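Local coordinates for beta-lactamase (Klebsiella pneumoniae, PDB 6M5Q), which probably hydrolyses the ring of beta-lactam antibiotics to give substituted beta-amino acids, as a class C beta-lactamase, at residues 121-126 and 142-147; 262-267 and 277-282; 317-322 and 332-337. The protein carries 1 engineered substitution. All blocks are in the same frame, centred on the assembly; numbering follows the deposited sequence.

Interaction 1. Residues 121-126 and 142-147; sequences SGLQLF and KAWKPA. With IM2 ((5R)-5-[(1S,2R)-1-formyl-2-hydroxypropyl]-3-[(2-{[(E)-iminomethyl]amino}ethyl)sulfanyl]-4,5-dihydro-1H-pyrrole-2-carbox ylic acid), chain B.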
loop_
_atom_site.group_PDB
_atom_site.type_symbol
_atom_site.label_atom_id
_atom_site.label_comp_id
_atom_site.label_asym_id
_atom_site.label_seq_id
_atom_site.Cartn_x
_atom_site.Cartn_y
_atom_site.Cartn_z
ATOM N N SER A 121 -11.165 -13.562 2.923
ATOM C CA SER A 121 -12.591 -13.710 3.234
ATOM C C SER A 121 -13.384 -14.282 2.055
ATOM O O SER A 121 -14.427 -14.917 2.270
ATOM C CB SER A 121 -13.217 -12.374 3.652
ATOM O OG SER A 121 -13.398 -11.503 2.529
ATOM N N GLY A 122 -12.929 -14.066 0.820
ATOM C CA GLY A 122 -13.707 -14.399 -0.374
ATOM C C GLY A 122 -14.521 -13.257 -0.936
ATOM O O GLY A 122 -15.112 -13.408 -2.026
ATOM N N LEU A 123 -14.586 -12.126 -0.238
ATOM C CA LEU A 123 -15.241 -10.966 -0.824
ATOM C C LEU A 123 -14.563 -10.583 -2.134
ATOM O O LEU A 123 -13.344 -10.692 -2.284
ATOM C CB LEU A 123 -15.170 -9.776 0.132
ATOM C CG LEU A 123 -16.180 -9.805 1.291
ATOM C CD1 LEU A 123 -15.743 -8.839 2.395
ATOM C CD2 LEU A 123 -17.542 -9.432 0.765
ATOM N N GLN A 124 -15.369 -10.105 -3.085
ATOM C CA GLN A 124 -14.909 -9.773 -4.426
ATOM C C GLN A 124 -14.048 -8.512 -4.407
ATOM O O GLN A 124 -13.987 -7.779 -3.413
ATOM C CB GLN A 124 -16.112 -9.590 -5.368
ATOM C CG GLN A 124 -16.953 -8.349 -5.070
ATOM C CD GLN A 124 -18.376 -8.417 -5.609
ATOM O OE1 GLN A 124 -19.019 -9.482 -5.618
ATOM N NE2 GLN A 124 -18.882 -7.273 -6.038
ATOM N N LEU A 125 -13.413 -8.232 -5.544
ATOM C CA LEU A 125 -12.477 -7.109 -5.622
ATOM C C LEU A 125 -13.182 -5.775 -5.447
ATOM O O LEU A 125 -12.771 -4.949 -4.617
ATOM C CB LEU A 125 -11.707 -7.158 -6.952
ATOM C CG LEU A 125 -10.741 -5.993 -7.193
ATOM C CD1 LEU A 125 -9.735 -5.832 -6.044
ATOM C CD2 LEU A 125 -10.001 -6.242 -8.517
ATOM N N PHE A 126 -14.235 -5.528 -6.217
ATOM C CA PHE A 126 -14.804 -4.190 -6.320
ATOM C C PHE A 126 -16.118 -4.062 -5.571
ATOM O O PHE A 126 -17.004 -4.925 -5.669
ATOM C CB PHE A 126 -15.015 -3.784 -7.783
ATOM C CG PHE A 126 -13.733 -3.557 -8.532
ATOM C CD1 PHE A 126 -12.895 -2.510 -8.201
ATOM C CD2 PHE A 126 -13.361 -4.403 -9.551
ATOM C CE1 PHE A 126 -11.714 -2.300 -8.884
ATOM C CE2 PHE A 126 -12.169 -4.213 -10.252
ATOM C CZ PHE A 126 -11.334 -3.150 -9.902
ATOM N N LYS A 142 -24.994 -8.312 4.894
ATOM C CA LYS A 142 -25.802 -9.267 5.648
ATOM C C LYS A 142 -26.343 -10.375 4.764
ATOM O O LYS A 142 -26.732 -11.425 5.277
ATOM C CB LYS A 142 -27.009 -8.526 6.245
ATOM C CG LYS A 142 -26.742 -7.677 7.464
ATOM C CD LYS A 142 -28.077 -7.175 8.062
ATOM C CE LYS A 142 -28.059 -5.690 8.377
ATOM N NZ LYS A 142 -29.453 -5.135 8.466
ATOM N N ALA A 143 -26.397 -10.152 3.449
ATOM C CA ALA A 143 -27.019 -11.073 2.511
ATOM C C ALA A 143 -25.987 -11.790 1.655
ATOM O O ALA A 143 -26.350 -12.557 0.751
ATOM C CB ALA A 143 -28.032 -10.321 1.648
ATOM N N TRP A 144 -24.702 -11.569 1.931
ATOM C CA TRP A 144 -23.618 -12.074 1.089
ATOM C C TRP A 144 -23.176 -13.471 1.513
ATOM O O TRP A 144 -23.116 -13.783 2.701
ATOM C CB TRP A 144 -22.433 -11.105 1.168
ATOM C CG TRP A 144 -21.150 -11.621 0.545
ATOM C CD1 TRP A 144 -20.802 -11.571 -0.769
ATOM C CD2 TRP A 144 -20.060 -12.247 1.229
ATOM N NE1 TRP A 144 -19.568 -12.148 -0.951
ATOM C CE2 TRP A 144 -19.084 -12.570 0.257
ATOM C CE3 TRP A 144 -19.821 -12.576 2.560
ATOM C CZ2 TRP A 144 -17.866 -13.177 0.589
ATOM C CZ3 TRP A 144 -18.616 -13.200 2.890
ATOM C CH2 TRP A 144 -17.654 -13.480 1.902
ATOM N N LYS A 145 -22.857 -14.314 0.521
ATOM C CA LYS A 145 -22.271 -15.642 0.778
ATOM C C LYS A 145 -21.218 -15.894 -0.287
ATOM O O LYS A 145 -21.501 -15.715 -1.483
ATOM C CB LYS A 145 -23.281 -16.785 0.718
ATOM C CG LYS A 145 -24.202 -16.854 1.901
ATOM C CD LYS A 145 -25.410 -17.764 1.633
ATOM C CE LYS A 145 -25.002 -19.018 0.896
ATOM N NZ LYS A 145 -25.874 -20.175 1.289
ATOM N N PRO A 146 -20.030 -16.339 0.097
ATOM C CA PRO A 146 -19.031 -16.738 -0.897
ATOM C C PRO A 146 -19.260 -18.163 -1.382
ATOM O O PRO A 146 -19.883 -18.986 -0.715
ATOM C CB PRO A 146 -17.726 -16.651 -0.100
ATOM C CG PRO A 146 -18.121 -17.016 1.297
ATOM C CD PRO A 146 -19.544 -16.497 1.483
ATOM N N ALA A 147 -18.683 -18.464 -2.550
ATOM C CA ALA A 147 -18.783 -19.813 -3.097
ATOM C C ALA A 147 -17.927 -20.800 -2.322
ATOM O O ALA A 147 -18.291 -21.973 -2.212
ATOM C CB ALA A 147 -18.383 -19.828 -4.573
HETATM C C7 IM2 B . -5.259 -1.542 -6.097
HETATM C C2 IM2 B . -5.104 -4.689 -7.040
HETATM C C6 IM2 B . -6.610 -1.792 -6.850
HETATM C C5 IM2 B . -6.930 -3.194 -6.905
HETATM C C3 IM2 B . -5.593 -4.568 -5.626
HETATM O O7 IM2 B . -4.329 -1.090 -6.694
HETATM C C61 IM2 B . -7.753 -1.055 -6.087
HETATM O O62 IM2 B . -8.926 -1.210 -6.833
HETATM C C62 IM2 B . -7.411 0.411 -5.924
HETATM N N4 IM2 B . -6.700 -3.865 -5.515
HETATM C C31 IM2 B . -4.765 -4.952 -4.425
HETATM O O31 IM2 B . -3.522 -4.880 -4.539
HETATM O O32 IM2 B . -5.341 -5.342 -3.376
HETATM S S21 IM2 B . -4.724 -6.399 -7.505
HETATM C C22 IM2 B . -3.329 -7.171 -6.586
HETATM C C23 IM2 B . -1.931 -6.511 -6.632
HETATM N N24 IM2 B . -0.869 -7.459 -6.244
HETATM C C25 IM2 B . 0.314 -7.275 -5.374
HETATM N N26 IM2 B . 0.736 -6.258 -4.722
HETATM C C1 IM2 B . -5.992 -4.015 -7.861
#

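Interaction 2. Residues 262-267 and 277-282; sequences ATHTGY and LMWEQL. With IM2 ((5R)-5-[(1S,2R)-1-formyl-2-hydroxypropyl]-3-[(2-{[(E)-iminomethyl]amino}ethyl)sulfanyl]-4,5-dihydro-1H-pyrrole-2-carbox ylic acid), chain B.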
loop_
_atom_site.group_PDB
_atom_site.type_symbol
_atom_site.label_atom_id
_atom_site.label_comp_id
_atom_site.label_asym_id
_atom_site.label_seq_id
_atom_site.Cartn_x
_atom_site.Cartn_y
_atom_site.Cartn_z
ATOM N N ALA A 262 4.646 -5.669 12.895
ATOM C CA ALA A 262 3.742 -6.808 12.942
ATOM C C ALA A 262 2.941 -6.976 11.656
ATOM O O ALA A 262 2.449 -8.083 11.415
ATOM C CB ALA A 262 2.792 -6.698 14.136
ATOM N N THR A 263 2.811 -5.927 10.831
ATOM C CA THR A 263 2.139 -6.118 9.549
ATOM C C THR A 263 2.916 -7.046 8.636
ATOM O O THR A 263 2.343 -7.536 7.656
ATOM C CB THR A 263 1.881 -4.802 8.795
ATOM O OG1 THR A 263 3.121 -4.202 8.402
ATOM C CG2 THR A 263 1.014 -3.817 9.579
ATOM N N HIS A 264 4.202 -7.284 8.915
ATOM C CA HIS A 264 5.015 -8.171 8.103
ATOM C C HIS A 264 4.869 -9.632 8.505
ATOM O O HIS A 264 5.582 -10.466 7.943
ATOM C CB HIS A 264 6.515 -7.811 8.208
ATOM C CG HIS A 264 6.822 -6.350 8.081
ATOM N ND1 HIS A 264 8.084 -5.872 8.332
ATOM C CD2 HIS A 264 6.066 -5.273 7.758
ATOM C CE1 HIS A 264 8.106 -4.560 8.149
ATOM N NE2 HIS A 264 6.888 -4.168 7.812
ATOM N N THR A 265 4.026 -9.944 9.486
ATOM C CA THR A 265 3.819 -11.333 9.875
ATOM C C THR A 265 3.216 -12.093 8.710
ATOM O O THR A 265 2.298 -11.605 8.049
ATOM C CB THR A 265 2.837 -11.365 11.041
ATOM O OG1 THR A 265 3.363 -10.594 12.118
ATOM C CG2 THR A 265 2.596 -12.782 11.502
ATOM N N GLY A 266 3.721 -13.302 8.465
ATOM C CA GLY A 266 3.279 -14.071 7.323
ATOM C C GLY A 266 2.159 -15.023 7.698
ATOM O O GLY A 266 2.329 -15.898 8.564
ATOM N N TYR A 267 0.991 -14.850 7.080
ATOM C CA TYR A 267 -0.210 -15.571 7.494
ATOM C C TYR A 267 -0.681 -16.644 6.525
ATOM O O TYR A 267 -1.280 -17.634 6.971
ATOM C CB TYR A 267 -1.354 -14.571 7.710
ATOM C CG TYR A 267 -1.161 -13.666 8.902
ATOM C CD1 TYR A 267 -1.185 -14.170 10.200
ATOM C CD2 TYR A 267 -0.926 -12.295 8.741
ATOM C CE1 TYR A 267 -1.014 -13.354 11.307
ATOM C CE2 TYR A 267 -0.756 -11.467 9.836
ATOM C CZ TYR A 267 -0.796 -11.996 11.117
ATOM O OH TYR A 267 -0.636 -11.180 12.212
ATOM N N LEU A 277 -0.036 -8.972 6.469
ATOM C CA LEU A 277 -1.205 -8.109 6.651
ATOM C C LEU A 277 -1.146 -7.038 5.570
ATOM O O LEU A 277 -0.443 -6.032 5.698
ATOM C CB LEU A 277 -1.269 -7.533 8.063
ATOM C CG LEU A 277 -2.699 -7.264 8.558
ATOM C CD1 LEU A 277 -3.470 -8.564 8.778
ATOM C CD2 LEU A 277 -2.692 -6.429 9.833
ATOM N N MET A 278 -1.847 -7.307 4.459
ATOM C CA MET A 278 -1.841 -6.534 3.206
ATOM C C MET A 278 -0.521 -6.562 2.442
ATOM O O MET A 278 -0.529 -6.834 1.234
ATOM C CB MET A 278 -2.358 -5.092 3.401
ATOM C CG MET A 278 -3.857 -5.054 3.756
ATOM S SD MET A 278 -4.870 -5.673 2.380
ATOM C CE MET A 278 -6.338 -6.178 3.275
ATOM N N TRP A 279 0.616 -6.339 3.101
ATOM C CA TRP A 279 1.892 -6.528 2.410
ATOM C C TRP A 279 2.012 -7.964 1.889
ATOM O O TRP A 279 1.432 -8.902 2.447
ATOM C CB TRP A 279 3.063 -6.285 3.378
ATOM C CG TRP A 279 3.178 -4.882 3.888
ATOM C CD1 TRP A 279 2.855 -4.421 5.147
ATOM C CD2 TRP A 279 3.674 -3.754 3.162
ATOM N NE1 TRP A 279 3.126 -3.078 5.248
ATOM C CE2 TRP A 279 3.642 -2.640 4.053
ATOM C CE3 TRP A 279 4.167 -3.574 1.862
ATOM C CZ2 TRP A 279 4.047 -1.368 3.667
ATOM C CZ3 TRP A 279 4.580 -2.297 1.477
ATOM C CH2 TRP A 279 4.520 -1.223 2.386
ATOM N N GLU A 280 2.808 -8.130 0.835
ATOM C CA GLU A 280 3.167 -9.428 0.272
ATOM C C GLU A 280 4.678 -9.561 0.317
ATOM O O GLU A 280 5.392 -8.559 0.195
ATOM C CB GLU A 280 2.756 -9.514 -1.227
ATOM C CG GLU A 280 1.287 -9.299 -1.478
ATOM C CD GLU A 280 0.921 -9.526 -2.934
ATOM O OE1 GLU A 280 1.811 -9.858 -3.751
ATOM O OE2 GLU A 280 -0.265 -9.358 -3.257
ATOM N N GLN A 281 5.182 -10.792 0.481
ATOM C CA GLN A 281 6.627 -10.972 0.562
ATOM C C GLN A 281 7.060 -12.267 -0.109
ATOM O O GLN A 281 6.273 -13.209 -0.276
ATOM C CB GLN A 281 7.169 -10.893 1.982
ATOM C CG GLN A 281 6.769 -12.077 2.829
ATOM C CD GLN A 281 7.186 -11.895 4.301
ATOM O OE1 GLN A 281 7.149 -10.800 4.857
ATOM N NE2 GLN A 281 7.554 -13.010 4.959
ATOM N N LEU A 282 8.348 -12.298 -0.478
ATOM C CA LEU A 282 9.060 -13.442 -1.025
ATOM C C LEU A 282 10.371 -13.598 -0.267
ATOM O O LEU A 282 10.904 -12.623 0.250
ATOM C CB LEU A 282 9.384 -13.225 -2.509
ATOM C CG LEU A 282 8.233 -13.335 -3.509
ATOM C CD1 LEU A 282 8.648 -12.799 -4.848
ATOM C CD2 LEU A 282 7.845 -14.783 -3.649
HETATM C C7 IM2 B . -5.259 -1.542 -6.097
HETATM C C2 IM2 B . -5.104 -4.689 -7.040
HETATM C C6 IM2 B . -6.610 -1.792 -6.850
HETATM C C5 IM2 B . -6.930 -3.194 -6.905
HETATM C C3 IM2 B . -5.593 -4.568 -5.626
HETATM O O7 IM2 B . -4.329 -1.090 -6.694
HETATM C C61 IM2 B . -7.753 -1.055 -6.087
HETATM O O62 IM2 B . -8.926 -1.210 -6.833
HETATM C C62 IM2 B . -7.411 0.411 -5.924
HETATM N N4 IM2 B . -6.700 -3.865 -5.515
HETATM C C31 IM2 B . -4.765 -4.952 -4.425
HETATM O O31 IM2 B . -3.522 -4.880 -4.539
HETATM O O32 IM2 B . -5.341 -5.342 -3.376
HETATM S S21 IM2 B . -4.724 -6.399 -7.505
HETATM C C22 IM2 B . -3.329 -7.171 -6.586
HETATM C C23 IM2 B . -1.931 -6.511 -6.632
HETATM N N24 IM2 B . -0.869 -7.459 -6.244
HETATM C C25 IM2 B . 0.314 -7.275 -5.374
HETATM N N26 IM2 B . 0.736 -6.258 -4.722
HETATM C C1 IM2 B . -5.992 -4.015 -7.861
#

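Interaction 3. Residues 317-322 and 332-337; sequences VWINKT and IAFVPA. With IM2 ((5R)-5-[(1S,2R)-1-formyl-2-hydroxypropyl]-3-[(2-{[(E)-iminomethyl]amino}ethyl)sulfanyl]-4,5-dihydro-1H-pyrrole-2-carbox ylic acid), chain B.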
loop_
_atom_site.group_PDB
_atom_site.type_symbol
_atom_site.label_atom_id
_atom_site.label_comp_id
_atom_site.label_asym_id
_atom_site.label_seq_id
_atom_site.Cartn_x
_atom_site.Cartn_y
_atom_site.Cartn_z
ATOM N N VAL A 317 13.808 -11.079 3.572
ATOM C CA VAL A 317 12.663 -11.148 2.672
ATOM C C VAL A 317 12.590 -9.875 1.857
ATOM O O VAL A 317 13.089 -8.825 2.263
ATOM C CB VAL A 317 11.319 -11.343 3.420
ATOM C CG1 VAL A 317 11.207 -12.770 3.992
ATOM C CG2 VAL A 317 11.141 -10.305 4.500
ATOM N N TRP A 318 11.929 -9.998 0.703
ATOM C CA TRP A 318 11.559 -8.886 -0.162
ATOM C C TRP A 318 10.086 -8.608 0.124
ATOM O O TRP A 318 9.230 -9.441 -0.156
ATOM C CB TRP A 318 11.738 -9.332 -1.606
ATOM C CG TRP A 318 11.231 -8.411 -2.672
ATOM C CD1 TRP A 318 9.931 -8.272 -3.099
ATOM C CD2 TRP A 318 12.026 -7.580 -3.532
ATOM N NE1 TRP A 318 9.871 -7.374 -4.139
ATOM C CE2 TRP A 318 11.140 -6.939 -4.432
ATOM C CE3 TRP A 318 13.397 -7.318 -3.627
ATOM C CZ2 TRP A 318 11.588 -6.046 -5.403
ATOM C CZ3 TRP A 318 13.834 -6.423 -4.588
ATOM C CH2 TRP A 318 12.930 -5.801 -5.465
ATOM N N ILE A 319 9.789 -7.454 0.731
ATOM C CA ILE A 319 8.417 -7.074 1.085
ATOM C C ILE A 319 7.962 -6.027 0.089
ATOM O O ILE A 319 8.707 -5.088 -0.200
ATOM C CB ILE A 319 8.347 -6.535 2.523
ATOM C CG1 ILE A 319 8.891 -7.585 3.496
ATOM C CG2 ILE A 319 6.904 -6.182 2.865
ATOM C CD1 ILE A 319 8.942 -7.117 4.939
ATOM N N ASN A 320 6.747 -6.161 -0.451
ATOM C CA ASN A 320 6.369 -5.234 -1.515
ATOM C C ASN A 320 4.858 -5.077 -1.601
ATOM O O ASN A 320 4.080 -5.854 -1.033
ATOM C CB ASN A 320 7.026 -5.599 -2.881
ATOM C CG ASN A 320 6.459 -6.872 -3.535
ATOM O OD1 ASN A 320 5.686 -7.665 -2.927
ATOM N ND2 ASN A 320 6.848 -7.086 -4.764
ATOM N N LYS A 321 4.464 -4.033 -2.323
ATOM C CA LYS A 321 3.054 -3.787 -2.600
ATOM C C LYS A 321 2.960 -2.918 -3.844
ATOM O O LYS A 321 3.666 -1.916 -3.955
ATOM C CB LYS A 321 2.402 -3.070 -1.414
ATOM C CG LYS A 321 0.892 -2.860 -1.563
ATOM C CD LYS A 321 0.179 -4.127 -1.228
ATOM C CE LYS A 321 -1.259 -4.072 -1.719
ATOM N NZ LYS A 321 -1.339 -4.398 -3.149
ATOM N N THR A 322 2.079 -3.296 -4.771
ATOM C CA THR A 322 1.726 -2.468 -5.917
ATOM C C THR A 322 0.416 -1.750 -5.631
ATOM O O THR A 322 -0.397 -2.189 -4.821
ATOM C CB THR A 322 1.534 -3.318 -7.183
ATOM O OG1 THR A 322 0.447 -4.219 -6.980
ATOM C CG2 THR A 322 2.780 -4.117 -7.503
ATOM N N ILE A 332 6.068 -0.083 -4.040
ATOM C CA ILE A 332 7.055 -0.056 -2.957
ATOM C C ILE A 332 7.649 -1.444 -2.829
ATOM O O ILE A 332 6.908 -2.434 -2.837
ATOM C CB ILE A 332 6.405 0.307 -1.610
ATOM C CG1 ILE A 332 6.005 1.769 -1.612
ATOM C CG2 ILE A 332 7.346 -0.056 -0.426
ATOM C CD1 ILE A 332 5.320 2.194 -0.312
ATOM N N ALA A 333 8.973 -1.521 -2.653
ATOM C CA ALA A 333 9.631 -2.761 -2.254
ATOM C C ALA A 333 10.741 -2.410 -1.276
ATOM O O ALA A 333 11.416 -1.387 -1.435
ATOM C CB ALA A 333 10.241 -3.510 -3.434
ATOM N N PHE A 334 10.932 -3.262 -0.266
ATOM C CA PHE A 334 12.033 -3.075 0.666
ATOM C C PHE A 334 12.500 -4.418 1.205
ATOM O O PHE A 334 11.756 -5.401 1.245
ATOM C CB PHE A 334 11.676 -2.076 1.775
ATOM C CG PHE A 334 10.508 -2.490 2.659
ATOM C CD1 PHE A 334 9.191 -2.221 2.278
ATOM C CD2 PHE A 334 10.726 -3.089 3.909
ATOM C CE1 PHE A 334 8.126 -2.572 3.114
ATOM C CE2 PHE A 334 9.648 -3.434 4.742
ATOM C CZ PHE A 334 8.352 -3.155 4.339
ATOM N N VAL A 335 13.766 -4.445 1.616
ATOM C CA VAL A 335 14.441 -5.646 2.113
ATOM C C VAL A 335 15.003 -5.301 3.485
ATOM O O VAL A 335 16.059 -4.644 3.584
ATOM C CB VAL A 335 15.541 -6.122 1.146
ATOM C CG1 VAL A 335 16.240 -7.393 1.666
ATOM C CG2 VAL A 335 14.989 -6.361 -0.255
ATOM N N PRO A 336 14.342 -5.689 4.559
ATOM C CA PRO A 336 14.812 -5.244 5.874
ATOM C C PRO A 336 16.247 -5.666 6.181
ATOM O O PRO A 336 17.002 -4.880 6.768
ATOM C CB PRO A 336 13.785 -5.857 6.837
ATOM C CG PRO A 336 12.534 -5.966 5.991
ATOM C CD PRO A 336 13.027 -6.351 4.625
ATOM N N ALA A 337 16.653 -6.866 5.757
ATOM C CA ALA A 337 18.011 -7.333 6.032
ATOM C C ALA A 337 19.051 -6.423 5.423
ATOM O O ALA A 337 20.199 -6.378 5.900
ATOM C CB ALA A 337 18.184 -8.744 5.485
HETATM C C7 IM2 B . -5.259 -1.542 -6.097
HETATM C C2 IM2 B . -5.104 -4.689 -7.040
HETATM C C6 IM2 B . -6.610 -1.792 -6.850
HETATM C C5 IM2 B . -6.930 -3.194 -6.905
HETATM C C3 IM2 B . -5.593 -4.568 -5.626
HETATM O O7 IM2 B . -4.329 -1.090 -6.694
HETATM C C61 IM2 B . -7.753 -1.055 -6.087
HETATM O O62 IM2 B . -8.926 -1.210 -6.833
HETATM C C62 IM2 B . -7.411 0.411 -5.924
HETATM N N4 IM2 B . -6.700 -3.865 -5.515
HETATM C C31 IM2 B . -4.765 -4.952 -4.425
HETATM O O31 IM2 B . -3.522 -4.880 -4.539
HETATM O O32 IM2 B . -5.341 -5.342 -3.376
HETATM S S21 IM2 B . -4.724 -6.399 -7.505
HETATM C C22 IM2 B . -3.329 -7.171 -6.586
HETATM C C23 IM2 B . -1.931 -6.511 -6.632
HETATM N N24 IM2 B . -0.869 -7.459 -6.244
HETATM C C25 IM2 B . 0.314 -7.275 -5.374
HETATM N N26 IM2 B . 0.736 -6.258 -4.722
HETATM C C1 IM2 B . -5.992 -4.015 -7.861
#

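Interaction 1. Residues 121-126 and 142-147
Ser121 meets the indole of Trp144 through its carbonyl: Ser121 O lies at the ring edge, near its plane, 3.6 Å from Trp144 CH2. The Ser121 hydroxyl is turned back on its own chain instead, where OG accepts the N-H of Leu123 at 3.1 Å, nearly straight (167°), closing an ST turn. Gly122 lies along the same indole edge, with Gly122 C 3.7 Å from Trp144 CZ2. Leu123 then crosses over one face of the indole. Leu123 CD2 stands 3.7 Å from the centroid of the Trp144 five-membered ring, 19° off the normal, a CH-pi contact, while Pro146 N lies against the opposite face. The two loops joined here flank helix 134-142 in the helical part of the class C fold, and Phe108 adds a second aromatic ring beside Trp144. Next along the chain, Gln124 sends its amide forward along its own chain, NE2 donating to Phe126 O at 3.0 Å, while Gln124 O is bound to Ser157 OG. Beyond it the loop reaches the opened carbapenem IM2: Leu125 CD1 lies 3.7 Å from IM2 N4. Phe126, its ring covered on one face by Leu125 CG, approaches the ligand hydroxyl obliquely, CE1 to IM2 O62 being 3.6 Å.

Interaction 2. Residues 262-267 and 277-282
Trp279 packs against Thr263 and His264 with its pyrrole side foremost. Its CB is directed at residues 262-267, and with CG anti to the carbonyl carbon (chi1 -65°) the CD1-NE1 edge of the indole comes up against Thr263. Trp279 CD1 is 3.3 Å from Thr263 OG1 and 3.8 Å from Thr263 CB, both near the indole plane. NE1, the next atom round, also stands beside this hydroxyl, whose firm partner is Leu260 O. The face of the five-membered ring receives the edge of the His264 imidazole in a T-shaped pair, with centroids 5.6 Å apart and planes at 87°. Asn244 OD1 holds His264 NE2. The indole also touches Ile319 and Lys321 of the next strand and meets the Phe334 ring edge-to-face. In the large antiparallel sheet of the class C fold, residues 262-267 lead from helix 254-262 into strand 266-270, and 277-282 lead into strand 280-283, with strand 273-275 between the two in the sheet. At the entry, Ala262 to Thr265 form a type I turn in which Ala262 O accepts both Thr265 N and Thr265 OG1 from the same face of its carbonyl plane. One backbone bond ties the segments: Leu277 N donates to Thr263 O at 3.0 Å. Beside this bond, Leu277 CD1 reaches Tyr267 CE2 at 4.1 Å, and Thr265 CG2 lies over one face of that tyrosine ring. Glu280 extends the other way, into the pocket, where Glu280 OE2 comes within 3.0 Å of IM2 C25, the carbon of the ligand's probably cationic iminomethyl-amino end, and also forms a long, weak ion pair with Arg154.

Interaction 3. Residues 317-322 and 332-337
Ile319 and Phe334 form a hydrogen-bonded pair in the antiparallel hairpin of strands 317-325 and 328-335, and Lys321 with Ile332 forms the next. Each pair exchanges two backbone bonds, Ile319 N to Phe334 O being 2.9 Å. Between them sits the non-hydrogen-bonded pair Asn320 and Ala333, where the backbones draw together and CA-H...O contacts add to the ladder: Ala333 CA lies 3.2 Å from Ile319 O. At the far end Val317 O is buried without a conventional partner and has such a contact with Val335 CA.

Apolar contacts divide between the two faces of the sheet. On the face carrying Ile319 and Phe334, the phenyl ring is folded over its neighbour: CG sits between the backbone N and carbonyl carbon (chi1 62°), which lays one ring face on Ile319 CB, 4.0 Å from the Phe334 centroid. Ile319 CD1 continues to Pro336 CG, the side chains crossing at about a right angle. On the face of Asn320, Ala333 CB packs obliquely against the Trp318 indole, 3.5 Å from Trp318 CZ2, while Val335 CG2 touches Trp318 CE3.

Polar contacts gather at the pocket end, where Lys321 and Thr322 begin the Lys-Thr-Gly motif of serine beta-lactamases. Bends at chi2 and chi4 bring Lys321 NZ to Thr322 O (2.9 Å) and to the ligand carboxylate, IM2 O31, at 2.6 Å. IM2 N26 donates to Thr322 OG1 at 3.1 Å. Two bonds, to Thr322 O and IM2 O31, thus fix the position of Lys321 NZ: the side chain that ties back to its own strand also holds the ligand carboxylate, and the strand sets Thr322 next to it at the iminomethyl-amino end.

In the fold
Interactions 2 and 3 adjoin in one antiparallel sheet, their centres 10 Å apart: strand 280-283 lies beside strand 317-325, and Glu280 O to Asn320 N (2.8 Å) is probably a hydrogen bond, as is Leu282 O to Trp318 N (2.9 Å). Interaction 1 stands apart in the helical region, about 9 Å from each at the nearest atoms, with centres 22 Å from interaction 2 and 29 Å from interaction 3. IM2 bridges this gap. Residues 121-126 touch its pyrroline ring and hydroxyl, whereas the sheet contacts supply partners for its carboxylate and iminomethyl-amino tail. Lys74 NZ, Asn158 ND2 and the backbone N of Ser324 also hydrogen-bond to it, and the Lys321 side chain lies about 4 Å from that of Ser71.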